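Local coordinates for malonyl CoA-acyl carrier protein transacylase (Mycobacterium tuberculosis, PDB 2QC3), which catalyses transfer of the malonyl group from malonyl-CoA to holo-acyl carrier protein, a step in fatty acid biosynthesis, at residues T264-F269 and R284-R289. Numbering follows the deposited sequence.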
# COMPACT_ATOMS: atom_id res chain seq x y z
N THR A 264 3.15 17.06 -12.02
CA THR A 264 2.15 17.72 -12.84
C THR A 264 0.89 16.89 -13.04
O THR A 264 -0.08 17.36 -13.65
CB THR A 264 2.74 18.08 -14.21
OG1 THR A 264 3.00 16.87 -14.95
CG2 THR A 264 4.04 18.85 -14.03
N ALA A 265 0.89 15.67 -12.53
CA ALA A 265 -0.27 14.80 -12.66
C ALA A 265 -0.16 13.64 -11.68
O ALA A 265 0.94 13.17 -11.37
CB ALA A 265 -0.37 14.28 -14.08
N ILE A 266 -1.30 13.18 -11.19
CA ILE A 266 -1.32 12.07 -10.24
C ILE A 266 -2.09 10.88 -10.81
O ILE A 266 -3.22 11.03 -11.27
CB ILE A 266 -2.02 12.45 -8.92
CG1 ILE A 266 -1.37 13.69 -8.30
CG2 ILE A 266 -2.00 11.26 -7.96
CD1 ILE A 266 0.09 13.52 -7.98
N VAL A 267 -1.47 9.71 -10.76
CA VAL A 267 -2.13 8.51 -11.24
C VAL A 267 -2.14 7.50 -10.11
O VAL A 267 -1.08 7.13 -9.58
CB VAL A 267 -1.40 7.90 -12.45
CG1 VAL A 267 -2.15 6.66 -12.94
CG2 VAL A 267 -1.28 8.93 -13.57
N GLU A 268 -3.33 7.07 -9.71
CA GLU A 268 -3.44 6.07 -8.66
C GLU A 268 -3.86 4.78 -9.33
O GLU A 268 -4.82 4.75 -10.10
CB GLU A 268 -4.48 6.48 -7.60
CG GLU A 268 -4.89 5.34 -6.66
CD GLU A 268 -5.60 5.82 -5.39
OE1 GLU A 268 -6.27 6.87 -5.43
OE2 GLU A 268 -5.49 5.13 -4.36
N PHE A 269 -3.10 3.73 -9.05
CA PHE A 269 -3.37 2.42 -9.63
C PHE A 269 -4.45 1.69 -8.85
O PHE A 269 -4.75 2.03 -7.70
CB PHE A 269 -2.08 1.59 -9.63
CG PHE A 269 -1.09 2.02 -10.66
CD1 PHE A 269 -0.43 3.24 -10.54
CD2 PHE A 269 -0.82 1.22 -11.76
CE1 PHE A 269 0.48 3.65 -11.50
CE2 PHE A 269 0.09 1.62 -12.72
CZ PHE A 269 0.74 2.84 -12.60
N ARG A 284 -2.23 20.91 -4.97
CA ARG A 284 -3.40 21.60 -5.52
C ARG A 284 -3.17 22.08 -6.94
O ARG A 284 -2.12 22.60 -7.28
CB ARG A 284 -3.77 22.78 -4.62
CG ARG A 284 -4.15 22.37 -3.21
CD ARG A 284 -4.41 23.58 -2.33
NE ARG A 284 -4.63 23.19 -0.94
CZ ARG A 284 -4.72 24.03 0.08
NH1 ARG A 284 -4.62 25.34 -0.12
NH2 ARG A 284 -4.93 23.57 1.31
N GLY A 285 -4.19 21.89 -7.78
CA GLY A 285 -4.08 22.31 -9.17
C GLY A 285 -3.54 21.20 -10.04
O GLY A 285 -3.41 21.36 -11.25
N VAL A 286 -3.22 20.07 -9.41
CA VAL A 286 -2.69 18.92 -10.12
C VAL A 286 -3.80 17.91 -10.41
O VAL A 286 -4.44 17.41 -9.49
CB VAL A 286 -1.58 18.21 -9.31
CG1 VAL A 286 -0.99 17.06 -10.12
CG2 VAL A 286 -0.51 19.21 -8.91
N PRO A 287 -4.04 17.61 -11.69
CA PRO A 287 -5.09 16.65 -12.03
C PRO A 287 -4.71 15.23 -11.61
O PRO A 287 -3.54 14.84 -11.68
CB PRO A 287 -5.21 16.79 -13.54
CG PRO A 287 -3.81 17.15 -13.95
CD PRO A 287 -3.41 18.16 -12.90
N ALA A 288 -5.70 14.47 -11.16
CA ALA A 288 -5.49 13.10 -10.73
C ALA A 288 -6.33 12.14 -11.57
O ALA A 288 -7.38 12.52 -12.09
CB ALA A 288 -5.84 12.96 -9.26
N ARG A 289 -5.87 10.91 -11.69
CA ARG A 289 -6.57 9.89 -12.44
C ARG A 289 -6.65 8.60 -11.63
O ARG A 289 -5.62 8.06 -11.21
CB ARG A 289 -5.86 9.62 -13.77
CG ARG A 289 -5.98 10.75 -14.79
CD ARG A 289 -7.41 10.92 -15.28
NE ARG A 289 -7.53 11.96 -16.30
CZ ARG A 289 -8.67 12.30 -16.89
NH1 ARG A 289 -9.81 11.69 -16.57
NH2 ARG A 289 -8.68 13.26 -17.81
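Parallel strand pairing joins I266 to A288 and V267 to R289 at one border of the parallel sheet, where the outermost strand 288-290 lies against strand 263-268; helix 275-282 makes the beta-alpha-beta crossover between them. Three backbone hydrogen bonds establish the register. I266 gives its N-H to P287 O (N to O 2.8 Å). Its own O accepts from R289 N at 2.7 Å, a more bent bond of 142°. The third bond, E268 N to R289 O, is 2.9 Å and nearly straight at 172°, and the ladder runs on through a backbone bond of E268 with V291. I266 thus bonds through both N and O to the residues flanking A288, the usual parallel pattern, and A288 CA adds a CH···O contact to I266 O.

Side chains pack chiefly on the face of I266 and A288, whose CB atoms lie 3.9 Å apart. With chi1 at -56°, I266 CG1 stands beside its backbone N and meets V286 CG1 at 3.8 Å, the two side chains crossing at about a right angle. The same V286 methyl lies 3.4 Å from A265 N, while P287 CD rests 3.5 Å from T264 O. Across strand 263-268 from A288, I266 also touches A4 and L6 of the neighbouring strand 2-7. The CB of R289 points to the face shared with V267, but its guanidinium leads away to a salt bridge with E299; E268 turns its carboxylate to S276 and G273. Both charged ends are therefore engaged elsewhere, and the pairing itself rests on main-chain bonds and a small aliphatic patch.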